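Local structure of predicted DNA-binding transcriptional regulator (7DWN) at residues Val17-Gln22 with Lys53-Glu58; Val45-Val50 with Thr60-Leu65; Asn93-Ala98 with Ala142-Leu147; Glu137-Ala142 with Tyr271-Arg276; Leu194-Thr199 with Ser222-Leu227. The protein probably binds cis-regulatory DNA and controls transcription as a tetrameric member of the LysR family. All coordinates share one frame; numbering follows the deposited sequence.

Interaction 1: residues Val17-Gln22 with Lys53-Glu58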
# COMPACT_ATOMS: atom_id res chain seq x y z
N VAL A 17 1.00 -15.80 27.88
CA VAL A 17 0.84 -16.14 29.30
C VAL A 17 2.15 -16.49 30.00
O VAL A 17 2.19 -16.50 31.24
CB VAL A 17 -0.16 -17.29 29.49
CG1 VAL A 17 -1.51 -16.92 28.90
CG2 VAL A 17 0.38 -18.56 28.87
N LYS A 18 3.22 -16.79 29.25
CA LYS A 18 4.55 -17.05 29.81
C LYS A 18 4.53 -18.19 30.83
O LYS A 18 5.33 -18.20 31.77
CB LYS A 18 5.15 -15.78 30.42
CG LYS A 18 5.39 -14.67 29.42
CD LYS A 18 6.04 -13.45 30.06
CE LYS A 18 6.33 -12.38 29.02
NZ LYS A 18 6.96 -11.17 29.61
N ASN A 19 3.64 -19.16 30.65
CA ASN A 19 3.60 -20.34 31.51
C ASN A 19 3.15 -21.53 30.68
O ASN A 19 2.14 -21.44 29.97
CB ASN A 19 2.67 -20.14 32.71
CG ASN A 19 2.74 -21.29 33.70
OD1 ASN A 19 2.06 -22.31 33.53
ND2 ASN A 19 3.55 -21.13 34.73
N PHE A 20 3.88 -22.64 30.78
CA PHE A 20 3.61 -23.80 29.94
C PHE A 20 2.25 -24.42 30.27
O PHE A 20 1.48 -24.75 29.36
CB PHE A 20 4.73 -24.83 30.09
CG PHE A 20 5.84 -24.67 29.10
CD1 PHE A 20 6.81 -23.69 29.27
CD2 PHE A 20 5.93 -25.50 27.99
CE1 PHE A 20 7.83 -23.54 28.35
CE2 PHE A 20 6.95 -25.35 27.07
CZ PHE A 20 7.90 -24.37 27.25
N SER A 21 1.95 -24.60 31.56
CA SER A 21 0.71 -25.28 31.93
C SER A 21 -0.51 -24.44 31.58
O SER A 21 -1.51 -24.96 31.09
CB SER A 21 0.72 -25.62 33.42
OG SER A 21 0.42 -24.48 34.21
N GLN A 22 -0.44 -23.13 31.84
CA GLN A 22 -1.56 -22.25 31.49
C GLN A 22 -1.76 -22.19 29.98
O GLN A 22 -2.89 -22.24 29.50
CB GLN A 22 -1.32 -20.86 32.07
CG GLN A 22 -1.15 -20.86 33.59
CD GLN A 22 -0.71 -19.51 34.13
OE1 GLN A 22 -0.52 -18.56 33.38
NE2 GLN A 22 -0.55 -19.42 35.45
N LYS A 53 13.85 -22.77 32.03
CA LYS A 53 14.39 -22.91 33.38
C LYS A 53 14.06 -21.73 34.28
O LYS A 53 14.56 -21.67 35.41
CB LYS A 53 15.90 -23.09 33.32
CG LYS A 53 16.35 -24.32 32.56
CD LYS A 53 17.87 -24.37 32.41
CE LYS A 53 18.32 -23.76 31.09
NZ LYS A 53 17.95 -22.33 30.94
N SER A 54 13.23 -20.79 33.83
CA SER A 54 12.95 -19.58 34.58
C SER A 54 11.45 -19.35 34.71
O SER A 54 10.69 -19.62 33.78
CB SER A 54 13.60 -18.36 33.90
OG SER A 54 13.02 -18.11 32.63
N LYS A 55 11.04 -18.85 35.87
CA LYS A 55 9.67 -18.44 36.11
C LYS A 55 9.66 -16.93 36.35
O LYS A 55 10.33 -16.46 37.28
CB LYS A 55 9.07 -19.17 37.31
CG LYS A 55 8.99 -20.68 37.13
CD LYS A 55 7.65 -21.13 36.58
CE LYS A 55 6.53 -20.82 37.56
NZ LYS A 55 5.31 -21.65 37.31
N PRO A 56 8.92 -16.14 35.56
CA PRO A 56 8.10 -16.63 34.45
C PRO A 56 8.92 -17.03 33.23
O PRO A 56 10.12 -16.75 33.16
CB PRO A 56 7.19 -15.44 34.13
CG PRO A 56 7.40 -14.45 35.25
CD PRO A 56 8.77 -14.69 35.75
N ILE A 57 8.27 -17.68 32.27
CA ILE A 57 8.94 -18.12 31.05
C ILE A 57 9.34 -16.90 30.23
O ILE A 57 8.49 -16.08 29.87
CB ILE A 57 8.05 -19.07 30.25
CG1 ILE A 57 7.89 -20.41 30.98
CG2 ILE A 57 8.59 -19.26 28.85
CD1 ILE A 57 9.20 -21.15 31.18
N GLU A 58 10.63 -16.77 29.95
CA GLU A 58 11.14 -15.68 29.13
C GLU A 58 11.35 -16.15 27.69
O GLU A 58 11.58 -17.34 27.43
CB GLU A 58 12.47 -15.15 29.69
CG GLU A 58 12.34 -14.46 31.04
CD GLU A 58 13.67 -13.97 31.56
OE1 GLU A 58 14.71 -14.34 30.97
OE2 GLU A 58 13.68 -13.21 32.55

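Interaction 2: residues Val45-Val50 with Thr60-Leu65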
# COMPACT_ATOMS: atom_id res chain seq x y z
N VAL A 45 12.40 -25.03 13.62
CA VAL A 45 12.99 -23.72 13.31
C VAL A 45 14.48 -23.67 13.61
O VAL A 45 15.15 -22.72 13.20
CB VAL A 45 12.29 -22.58 14.07
CG1 VAL A 45 10.81 -22.55 13.74
CG2 VAL A 45 12.51 -22.73 15.57
N GLY A 46 15.01 -24.66 14.33
CA GLY A 46 16.44 -24.73 14.57
C GLY A 46 16.97 -23.81 15.64
O GLY A 46 18.11 -23.35 15.53
N ALA A 47 16.18 -23.53 16.67
CA ALA A 47 16.64 -22.66 17.75
C ALA A 47 15.71 -22.81 18.94
O ALA A 47 14.51 -23.04 18.79
CB ALA A 47 16.68 -21.19 17.31
N GLU A 48 16.29 -22.66 20.13
CA GLU A 48 15.51 -22.58 21.36
C GLU A 48 14.75 -21.26 21.36
O GLU A 48 15.36 -20.19 21.43
CB GLU A 48 16.42 -22.69 22.58
CG GLU A 48 17.40 -23.85 22.52
CD GLU A 48 18.35 -23.86 23.70
OE1 GLU A 48 17.93 -24.27 24.81
OE2 GLU A 48 19.52 -23.46 23.53
N LEU A 49 13.42 -21.34 21.29
CA LEU A 49 12.59 -20.15 21.27
C LEU A 49 12.21 -19.66 22.66
O LEU A 49 11.69 -18.55 22.79
CB LEU A 49 11.31 -20.41 20.47
CG LEU A 49 11.49 -20.89 19.03
CD1 LEU A 49 10.15 -21.20 18.38
CD2 LEU A 49 12.25 -19.85 18.21
N VAL A 50 12.49 -20.45 23.69
CA VAL A 50 11.96 -20.20 25.03
C VAL A 50 12.95 -20.73 26.06
O VAL A 50 13.52 -21.81 25.89
CB VAL A 50 10.57 -20.86 25.20
CG1 VAL A 50 10.35 -21.32 26.63
CG2 VAL A 50 9.47 -19.90 24.77
N THR A 60 13.55 -16.21 24.32
CA THR A 60 14.87 -16.00 23.75
C THR A 60 14.78 -14.98 22.62
O THR A 60 13.68 -14.68 22.13
CB THR A 60 15.43 -17.32 23.23
OG1 THR A 60 14.72 -17.71 22.05
CG2 THR A 60 15.28 -18.42 24.28
N PRO A 61 15.91 -14.40 22.20
CA PRO A 61 15.87 -13.50 21.04
C PRO A 61 15.24 -14.14 19.81
O PRO A 61 14.39 -13.53 19.14
CB PRO A 61 17.34 -13.15 20.82
CG PRO A 61 17.96 -13.28 22.19
CD PRO A 61 17.23 -14.42 22.85
N SER A 62 15.63 -15.38 19.51
CA SER A 62 15.01 -16.12 18.42
C SER A 62 13.51 -16.26 18.63
O SER A 62 12.73 -16.14 17.68
CB SER A 62 15.66 -17.50 18.28
OG SER A 62 17.04 -17.39 17.98
N GLY A 63 13.08 -16.50 19.87
CA GLY A 63 11.66 -16.53 20.16
C GLY A 63 10.99 -15.20 19.91
O GLY A 63 9.86 -15.14 19.42
N LYS A 64 11.68 -14.10 20.23
CA LYS A 64 11.13 -12.77 19.99
C LYS A 64 10.87 -12.55 18.50
O LYS A 64 9.81 -12.04 18.11
CB LYS A 64 12.06 -11.71 20.55
CG LYS A 64 12.12 -11.68 22.07
CD LYS A 64 13.11 -10.64 22.57
CE LYS A 64 13.09 -10.54 24.09
NZ LYS A 64 11.77 -10.07 24.60
N LEU A 65 11.83 -12.92 17.65
CA LEU A 65 11.62 -12.72 16.21
C LEU A 65 10.59 -13.70 15.65
O LEU A 65 9.74 -13.34 14.82
CB LEU A 65 12.94 -12.84 15.45
CG LEU A 65 13.79 -11.57 15.36
CD1 LEU A 65 14.35 -11.17 16.72
CD2 LEU A 65 14.91 -11.74 14.34

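Interaction 3: residues Asn93-Ala98 with Ala142-Leu147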
# COMPACT_ATOMS: atom_id res chain seq x y z
N ASN A 93 -17.20 -25.30 -9.25
CA ASN A 93 -17.91 -24.70 -10.37
C ASN A 93 -18.46 -23.31 -10.05
O ASN A 93 -19.40 -22.86 -10.72
CB ASN A 93 -19.05 -25.62 -10.83
CG ASN A 93 -18.55 -26.96 -11.34
OD1 ASN A 93 -17.46 -27.06 -11.90
ND2 ASN A 93 -19.35 -28.00 -11.14
N VAL A 94 -17.91 -22.64 -9.04
CA VAL A 94 -18.34 -21.29 -8.72
C VAL A 94 -17.80 -20.32 -9.76
O VAL A 94 -16.66 -20.43 -10.22
CB VAL A 94 -17.90 -20.90 -7.30
CG1 VAL A 94 -16.38 -20.93 -7.17
CG2 VAL A 94 -18.44 -19.53 -6.92
N VAL A 95 -18.64 -19.37 -10.16
CA VAL A 95 -18.27 -18.33 -11.11
C VAL A 95 -18.51 -16.99 -10.43
O VAL A 95 -19.64 -16.67 -10.06
CB VAL A 95 -19.06 -18.43 -12.43
CG1 VAL A 95 -18.56 -17.41 -13.43
CG2 VAL A 95 -18.95 -19.84 -12.99
N GLN A 96 -17.43 -16.22 -10.24
CA GLN A 96 -17.49 -14.92 -9.58
C GLN A 96 -17.85 -13.87 -10.62
O GLN A 96 -17.08 -13.61 -11.55
CB GLN A 96 -16.16 -14.60 -8.91
CG GLN A 96 -15.73 -15.62 -7.88
CD GLN A 96 -14.36 -15.31 -7.30
OE1 GLN A 96 -14.20 -14.38 -6.52
NE2 GLN A 96 -13.37 -16.11 -7.67
N VAL A 97 -19.03 -13.27 -10.48
CA VAL A 97 -19.53 -12.28 -11.42
C VAL A 97 -19.73 -10.97 -10.68
O VAL A 97 -20.57 -10.89 -9.77
CB VAL A 97 -20.84 -12.73 -12.09
CG1 VAL A 97 -21.41 -11.61 -12.94
CG2 VAL A 97 -20.60 -13.98 -12.93
N ALA A 98 -18.97 -9.96 -11.05
CA ALA A 98 -19.26 -8.59 -10.63
C ALA A 98 -20.22 -7.98 -11.64
O ALA A 98 -20.06 -8.15 -12.85
CB ALA A 98 -17.98 -7.76 -10.54
N ALA A 142 -10.08 -11.13 -8.85
CA ALA A 142 -11.10 -11.11 -7.81
C ALA A 142 -12.47 -11.50 -8.35
O ALA A 142 -13.33 -11.92 -7.56
CB ALA A 142 -11.17 -9.73 -7.16
N CYS A 143 -12.69 -11.37 -9.65
CA CYS A 143 -13.91 -11.84 -10.29
C CYS A 143 -13.56 -12.38 -11.67
O CYS A 143 -12.58 -11.97 -12.29
CB CYS A 143 -14.97 -10.73 -10.40
SG CYS A 143 -14.48 -9.30 -11.38
N ASP A 144 -14.38 -13.33 -12.14
CA ASP A 144 -14.15 -13.96 -13.43
C ASP A 144 -14.77 -13.18 -14.57
O ASP A 144 -14.13 -12.99 -15.62
CB ASP A 144 -14.71 -15.39 -13.41
CG ASP A 144 -14.14 -16.23 -12.28
OD1 ASP A 144 -12.92 -16.13 -12.03
OD2 ASP A 144 -14.91 -16.97 -11.64
N ILE A 145 -16.01 -12.72 -14.40
CA ILE A 145 -16.75 -12.03 -15.45
C ILE A 145 -17.40 -10.79 -14.86
O ILE A 145 -17.96 -10.84 -13.75
CB ILE A 145 -17.82 -12.96 -16.09
CG1 ILE A 145 -17.14 -14.17 -16.74
CG2 ILE A 145 -18.66 -12.20 -17.10
CD1 ILE A 145 -18.10 -15.29 -17.08
N LEU A 146 -17.32 -9.68 -15.58
CA LEU A 146 -17.89 -8.41 -15.15
C LEU A 146 -19.06 -8.05 -16.06
O LEU A 146 -18.92 -8.04 -17.28
CB LEU A 146 -16.82 -7.31 -15.20
CG LEU A 146 -17.27 -5.87 -14.94
CD1 LEU A 146 -17.96 -5.78 -13.60
CD2 LEU A 146 -16.08 -4.93 -15.00
N LEU A 147 -20.21 -7.77 -15.46
CA LEU A 147 -21.38 -7.32 -16.22
C LEU A 147 -21.51 -5.83 -15.98
O LEU A 147 -21.94 -5.40 -14.91
CB LEU A 147 -22.63 -8.08 -15.80
CG LEU A 147 -22.96 -9.41 -16.49
CD1 LEU A 147 -21.83 -10.41 -16.38
CD2 LEU A 147 -24.24 -9.99 -15.91

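Interaction 4: residues Glu137-Ala142 with Tyr271-Arg276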
# COMPACT_ATOMS: atom_id res chain seq x y z
N GLU A 137 -10.06 -5.09 -10.19
CA GLU A 137 -10.58 -6.33 -9.64
C GLU A 137 -10.61 -7.43 -10.70
O GLU A 137 -10.34 -8.60 -10.40
CB GLU A 137 -11.99 -6.11 -9.07
CG GLU A 137 -12.05 -5.14 -7.90
CD GLU A 137 -11.84 -5.81 -6.56
OE1 GLU A 137 -12.35 -6.94 -6.37
OE2 GLU A 137 -11.17 -5.22 -5.69
N LEU A 138 -10.93 -7.07 -11.94
CA LEU A 138 -10.95 -8.05 -13.02
C LEU A 138 -9.54 -8.50 -13.37
O LEU A 138 -9.31 -9.68 -13.64
CB LEU A 138 -11.65 -7.45 -14.24
CG LEU A 138 -12.12 -8.40 -15.34
CD1 LEU A 138 -13.13 -9.39 -14.80
CD2 LEU A 138 -12.72 -7.60 -16.49
N ARG A 139 -8.58 -7.57 -13.36
CA ARG A 139 -7.19 -7.94 -13.64
C ARG A 139 -6.64 -8.88 -12.58
O ARG A 139 -6.03 -9.91 -12.89
CB ARG A 139 -6.32 -6.69 -13.76
CG ARG A 139 -6.44 -5.97 -15.08
CD ARG A 139 -5.30 -4.97 -15.24
NE ARG A 139 -5.18 -4.10 -14.07
CZ ARG A 139 -5.84 -2.96 -13.91
NH1 ARG A 139 -6.68 -2.54 -14.85
NH2 ARG A 139 -5.66 -2.24 -12.81
N GLU A 140 -6.84 -8.54 -11.30
CA GLU A 140 -6.23 -9.30 -10.22
C GLU A 140 -6.82 -10.70 -10.08
O GLU A 140 -6.21 -11.55 -9.42
CB GLU A 140 -6.38 -8.56 -8.89
CG GLU A 140 -5.71 -7.19 -8.86
CD GLU A 140 -5.87 -6.51 -7.52
OE1 GLU A 140 -4.89 -5.86 -7.07
OE2 GLU A 140 -6.95 -6.62 -6.91
N GLY A 141 -7.98 -10.96 -10.67
CA GLY A 141 -8.65 -12.23 -10.51
C GLY A 141 -9.69 -12.28 -9.41
O GLY A 141 -10.14 -13.37 -9.06
N ALA A 142 -10.08 -11.13 -8.85
CA ALA A 142 -11.10 -11.11 -7.81
C ALA A 142 -12.47 -11.50 -8.35
O ALA A 142 -13.33 -11.92 -7.56
CB ALA A 142 -11.17 -9.73 -7.16
N TYR A 271 -17.46 -8.42 -19.69
CA TYR A 271 -16.03 -8.21 -19.79
C TYR A 271 -15.31 -9.32 -19.03
O TYR A 271 -15.83 -9.87 -18.06
CB TYR A 271 -15.60 -6.86 -19.21
CG TYR A 271 -16.28 -5.64 -19.78
CD1 TYR A 271 -16.06 -5.24 -21.10
CD2 TYR A 271 -17.13 -4.85 -19.00
CE1 TYR A 271 -16.67 -4.12 -21.62
CE2 TYR A 271 -17.74 -3.72 -19.52
CZ TYR A 271 -17.51 -3.36 -20.83
OH TYR A 271 -18.11 -2.24 -21.36
N ARG A 272 -14.10 -9.64 -19.49
CA ARG A 272 -13.26 -10.61 -18.81
C ARG A 272 -11.80 -10.27 -19.08
O ARG A 272 -11.48 -9.51 -19.99
CB ARG A 272 -13.57 -12.05 -19.26
CG ARG A 272 -13.49 -12.25 -20.76
CD ARG A 272 -13.90 -13.66 -21.16
NE ARG A 272 -12.84 -14.64 -20.94
CZ ARG A 272 -12.96 -15.94 -21.19
NH1 ARG A 272 -14.10 -16.42 -21.67
NH2 ARG A 272 -11.95 -16.76 -20.96
N TYR A 273 -10.92 -10.84 -18.27
CA TYR A 273 -9.49 -10.64 -18.42
C TYR A 273 -8.70 -11.92 -18.65
O TYR A 273 -7.69 -11.89 -19.36
CB TYR A 273 -8.91 -9.92 -17.19
CG TYR A 273 -7.42 -9.64 -17.30
CD1 TYR A 273 -6.96 -8.59 -18.08
CD2 TYR A 273 -6.50 -10.42 -16.63
CE1 TYR A 273 -5.60 -8.33 -18.18
CE2 TYR A 273 -5.14 -10.17 -16.73
CZ TYR A 273 -4.70 -9.12 -17.51
OH TYR A 273 -3.35 -8.86 -17.62
N GLN A 274 -9.13 -13.04 -18.09
CA GLN A 274 -8.42 -14.30 -18.25
C GLN A 274 -8.73 -14.91 -19.61
O GLN A 274 -9.90 -15.00 -20.00
CB GLN A 274 -8.78 -15.27 -17.13
CG GLN A 274 -8.41 -14.77 -15.74
CD GLN A 274 -6.91 -14.69 -15.54
OE1 GLN A 274 -6.16 -15.50 -16.08
NE2 GLN A 274 -6.47 -13.70 -14.78
N ALA A 275 -7.69 -15.33 -20.33
CA ALA A 275 -7.89 -15.96 -21.63
C ALA A 275 -8.64 -17.28 -21.49
O ALA A 275 -9.49 -17.61 -22.32
CB ALA A 275 -6.55 -16.18 -22.32
N ARG A 276 -8.34 -18.05 -20.44
CA ARG A 276 -9.02 -19.30 -20.16
C ARG A 276 -9.58 -19.26 -18.74
O ARG A 276 -8.83 -19.02 -17.78
CB ARG A 276 -8.08 -20.50 -20.30
CG ARG A 276 -7.53 -20.74 -21.69
CD ARG A 276 -6.79 -22.07 -21.76
NE ARG A 276 -5.78 -22.20 -20.71
CZ ARG A 276 -5.94 -22.89 -19.58
NH1 ARG A 276 -7.08 -23.51 -19.34
NH2 ARG A 276 -4.96 -22.94 -18.69

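Interaction 5: residues Leu194-Thr199 with Ser222-Leu227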
# COMPACT_ATOMS: atom_id res chain seq x y z
N LEU A 194 -35.13 13.97 -11.52
CA LEU A 194 -34.45 12.96 -10.72
C LEU A 194 -33.28 12.44 -11.55
O LEU A 194 -33.49 11.72 -12.53
CB LEU A 194 -35.40 11.83 -10.33
CG LEU A 194 -36.77 12.27 -9.81
CD1 LEU A 194 -37.75 11.11 -9.82
CD2 LEU A 194 -36.65 12.84 -8.41
N THR A 195 -32.07 12.80 -11.16
CA THR A 195 -30.91 12.62 -12.02
C THR A 195 -29.95 11.59 -11.45
O THR A 195 -29.94 11.29 -10.26
CB THR A 195 -30.17 13.96 -12.20
OG1 THR A 195 -29.14 13.81 -13.18
CG2 THR A 195 -29.55 14.42 -10.89
N TYR A 196 -29.13 11.03 -12.34
CA TYR A 196 -27.94 10.32 -11.93
C TYR A 196 -26.84 11.32 -11.57
O TYR A 196 -26.99 12.53 -11.76
CB TYR A 196 -27.44 9.39 -13.04
CG TYR A 196 -28.46 8.39 -13.53
CD1 TYR A 196 -28.65 7.18 -12.86
CD2 TYR A 196 -29.22 8.64 -14.66
CE1 TYR A 196 -29.57 6.26 -13.31
CE2 TYR A 196 -30.15 7.72 -15.11
CZ TYR A 196 -30.32 6.54 -14.43
OH TYR A 196 -31.24 5.62 -14.88
N SER A 197 -25.73 10.81 -11.06
CA SER A 197 -24.52 11.61 -11.02
C SER A 197 -24.09 11.91 -12.45
O SER A 197 -24.06 11.02 -13.30
CB SER A 197 -23.41 10.89 -10.25
OG SER A 197 -22.24 11.68 -10.18
N SER A 198 -23.77 13.18 -12.72
CA SER A 198 -23.48 13.58 -14.09
C SER A 198 -22.19 12.97 -14.61
O SER A 198 -21.97 12.97 -15.82
CB SER A 198 -23.42 15.11 -14.19
OG SER A 198 -24.66 15.69 -13.82
N THR A 199 -21.34 12.44 -13.73
CA THR A 199 -20.12 11.77 -14.15
C THR A 199 -20.30 10.28 -14.38
O THR A 199 -19.43 9.65 -14.99
CB THR A 199 -19.00 11.99 -13.12
OG1 THR A 199 -19.45 11.55 -11.83
CG2 THR A 199 -18.62 13.46 -13.05
N SER A 222 -27.18 7.24 -7.81
CA SER A 222 -26.51 6.34 -8.73
C SER A 222 -27.31 5.06 -8.96
O SER A 222 -26.92 4.25 -9.81
CB SER A 222 -25.12 5.98 -8.22
OG SER A 222 -25.19 5.28 -6.99
N MET A 223 -28.40 4.86 -8.23
CA MET A 223 -29.20 3.65 -8.32
C MET A 223 -30.41 3.90 -9.21
O MET A 223 -31.24 4.76 -8.91
CB MET A 223 -29.64 3.19 -6.93
CG MET A 223 -28.48 2.76 -6.04
SD MET A 223 -28.93 2.61 -4.30
CE MET A 223 -29.22 4.33 -3.90
N THR A 224 -30.50 3.15 -10.31
CA THR A 224 -31.64 3.28 -11.21
C THR A 224 -32.95 2.96 -10.49
O THR A 224 -33.97 3.62 -10.72
CB THR A 224 -31.46 2.37 -12.43
OG1 THR A 224 -30.44 2.91 -13.28
CG2 THR A 224 -32.76 2.24 -13.21
N ASP A 225 -32.93 1.95 -9.62
CA ASP A 225 -34.15 1.58 -8.90
C ASP A 225 -34.63 2.72 -8.01
O ASP A 225 -35.84 2.92 -7.86
CB ASP A 225 -33.89 0.32 -8.09
CG ASP A 225 -35.13 -0.55 -7.96
OD1 ASP A 225 -35.71 -0.92 -9.00
OD2 ASP A 225 -35.52 -0.86 -6.81
N MET A 226 -33.70 3.49 -7.44
CA MET A 226 -34.07 4.65 -6.63
C MET A 226 -34.83 5.68 -7.47
O MET A 226 -35.91 6.15 -7.07
CB MET A 226 -32.82 5.27 -6.02
CG MET A 226 -33.06 6.16 -4.81
SD MET A 226 -33.67 5.23 -3.39
CE MET A 226 -35.41 5.64 -3.45
N LEU A 227 -34.27 6.05 -8.62
CA LEU A 227 -34.93 7.00 -9.52
C LEU A 227 -36.28 6.45 -9.98
O LEU A 227 -37.25 7.20 -10.09
CB LEU A 227 -34.05 7.30 -10.72
CG LEU A 227 -32.67 7.93 -10.47
CD1 LEU A 227 -32.02 8.30 -11.79
CD2 LEU A 227 -32.80 9.14 -9.58

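Interaction 1: residues Val17-Gln22 with Lys53-Glu58
Ile57 sets its CG1 branch against the rim of the Phe20 ring: CG1 lies in the ring plane, 3.9 Å from Phe20 CD1, and CD1 of Ile57 continues along the same edge to Phe20 CE1. This joins the wing of the LysR-type winged helix-turn-helix domain, whose hairpin pairs strands 50-51 and 58-59, to the turn between helices 5-17 and 20-26. A chi1 of -70°, with CG1 anti to the carbonyl carbon of Ile57, brings CG1 to the ring edge. Ile57 CB sits 3.2 Å from Lys18 O. That same oxygen takes the cross-link between the segments, Ile57 N to Lys18 O at 3.0 Å, with 156° at the hydrogen. Lys18 leaves the helix with positive phi, and its CB, CG and CD run past Ile57 O. One residue on, Asn19 N-caps helix 20-26. Asn19 OD1 accepts from Gln22 N at 3.1 Å on an in-plane lone pair and from Ser21 OG at 2.8 Å. Val50 and Phe34 cover further parts of this apolar patch. At the solvent side the cis peptide before Pro56 turns the wing, and the bent chain of Lys55 brings NZ to 3.2 Å from Asn19 ND2, a meeting of two donors.

Interaction 2: residues Val45-Val50 with Thr60-Leu65
Thr60 OG1 is engaged twice: it donates to Glu48 O at 2.6 Å and accepts from Gly63 N at 3.0 Å. The first bond lies in the carbonyl plane of Glu48, on a lone pair, with a C=O...donor angle of 135°. The second is a capping bond, with Thr60 as the N-cap residue of helix 61-83, the long linker helix that leaves the winged helix-turn-helix domain in LysR-type regulators. The start of that helix is thereby tied to the loop joining helix 31-45 to strand 50-51. A chi1 of 72° holds OG1 between the backbone N and the carbonyl carbon of Thr60, within range of both partners, while CG2 turns beside the backbone N and comes to 3.5 Å from Val50 N. Leu49 O is approached by two weaker donors, Thr60 N in a weak bond and Gly63 CA in a CA-H...O contact of 3.3 Å. With no side chain on Gly63, its CA comes in close to the Leu49 carbonyl. Glu42 braces the loop from helix 31-45 by accepting from Leu49 N. The linker helix also meets the second subunit, where Lys64 NZ bonds to Gln274 of that chain and Ser62 packs on its Leu87. Below the cap, Ala47 CB rests 3.9 Å from Ser62 CB, and Leu49 CD2 reaches back to lie 3.8 Å from Ser62 O.

Interaction 3: residues Asn93-Ala98 with Ala142-Leu147
Strands 94-98 and 145-147 run parallel, their axes 4.7 Å apart at closest and inclined by 31°, with Val97 opposite Ile145 and Ala98 opposite Leu146. Gln96 O opens the ladder by accepting twice, from Asp144 N at 2.8 Å and from Ile145 N, the latter nearly along the C=O axis. At the other end Leu147 N donates to Ala98 O at 2.6 Å. Between these, Ala98 N makes a weak bond to Ile145 O. Where regular pairing stops, the Asp144 side chain replaces a backbone acceptor: with CG anti to its carbonyl carbon (chi1 -55°), OD2 receives Gln96 N at 3.0 Å, met from above the carboxylate plane. Both polar backbone atoms of Gln96 are thus gripped by one residue.

The topology is that of the first of the two alpha/beta subdomains in the periplasmic-binding-protein-like effector domain of the LysR family. Strand 94-99 has a second parallel neighbour in 123-128, and helix 279-290 covers the Val95 and Leu147 face through Val284 and Leu288. On this face Val97 CG1 meets Leu147 CD1 at 3.7 Å. On the reverse face Ala98 CB packs against Leu146 CD1 at 3.6 Å and against Cys143 SG at 3.9 Å, and helix 134-140 lies alongside, touching Cys143 through Leu138 and Leu146 through Ala134.

Interaction 4: residues Glu137-Ala142 with Tyr271-Arg276
Tyr273 starts its contact at CB, which lies 3.6 Å from Leu138 O and 4.0 Å from Leu138 CG. Next, CG sits 4.0 Å from Arg139 CA, which stands over one ring face. CD2 passes beside Arg139 O and CD1 beneath Arg139 CG; the walk closes at CE2 and CE1, the last ring atoms to meet the helix segment, beside the same two atoms. Arg139 CG is 4.2 Å from the centroid of the Tyr273 ring and 18° off the normal, a CH-pi contact displaced toward the rim. Tyr273 CG is anti to its backbone N (chi1 -178°), which stretches the ring along the last turn of helix 134-140. The aliphatic part of Arg139 does the covering; its guanidinium stands nearly perpendicular to the ring, and NH1 bonds instead to Tyr159 OH.

In the periplasmic-binding-protein-like fold of this effector domain, the contact packs the end of a helix against the end of strand 264-272. The sheet also contains strand 145-149, which follows that helix in the chain. Leu138 lies deeper in, its CD2 touching Arg272 C at 3.8 Å and Tyr271 CB at 4.0 Å. Gly141 then ends the helix with positive phi. Arg272 leaves the strand with its CB directed away from the helix, and its guanidinium grips Gln274 O side-on through NE and NH2, that oxygen lying in the guanidinium plane. NH2 also forms a salt bridge with Glu282, and the group makes a cation-pi contact with Trp285.

Interaction 5: residues Leu194-Thr199 with Ser222-Leu227
Leu227 CD1 stands over the middle of the Tyr196 ring, 3.5 Å from the centroid and 11° off the normal, a well-centred CH-pi contact. It belongs to the second alpha/beta subdomain of the periplasmic-binding-protein-like effector domain, where the end of strand 191-195 meets the first turn of helix 224-232. The other methyl of Leu227, CD2, goes to the strand, touching Leu194 CB at 3.8 Å and Thr195 O at 3.6 Å. Leu227 CG is anti to its carbonyl carbon, and the extended chain (chi2 -173°) places CD1 over the Tyr196 ring and CD2 against Leu194 CB and Thr195 O.

At the ring's edge lies Thr224, its OG1 close to the ring plane, 3.5 Å from Tyr196 CE1 and 3.2 Å from Tyr196 OH. The phenol hydroxyl is bonded to Trp239 O, which helps to hold the ring in place.

Farther out, strand 238-241 supplies Leu240 and Pro241 beside the ring, and Phe219 of the parallel neighbour 215-221 packs on Leu194 and Leu227. Met202 of helix 201-209 touches both Tyr196 and Thr224. Thr224 OG1 also bonds a bound MES molecule, probably from the crystallisation liquor; its site at a helix start is consistent with the cleft where relatives of this fold bind effectors. A third subunit borders the outer loop, with Thr199 OG1 bonded to its Asp86. On the backbone that carries the ring, Thr195 OG1 donates to Tyr196 O at 2.9 Å, on an in-plane lone pair.

Overall arrangement
Interactions 1 and 2 belong to the N-terminal winged helix-turn-helix domain; their centres are about 15 Å apart, their segments alternate along the chain, and they touch where Val50 packs on Ile57 and Phe20. Helix 61-83, which interaction 2 fastens at its start, leads away to the effector domain, where interaction 3 lies about 44 Å from interaction 2, centre to centre. Interactions 3 and 4 have centres about 8 Å apart, share Ala142, and involve neighbouring strands 145-149 and 264-272 of one sheet. Interaction 5 falls within the chain span between the two segments of interaction 4, yet sits about 28 Å away between centres, consistent with the chain crossing to a second subdomain and returning.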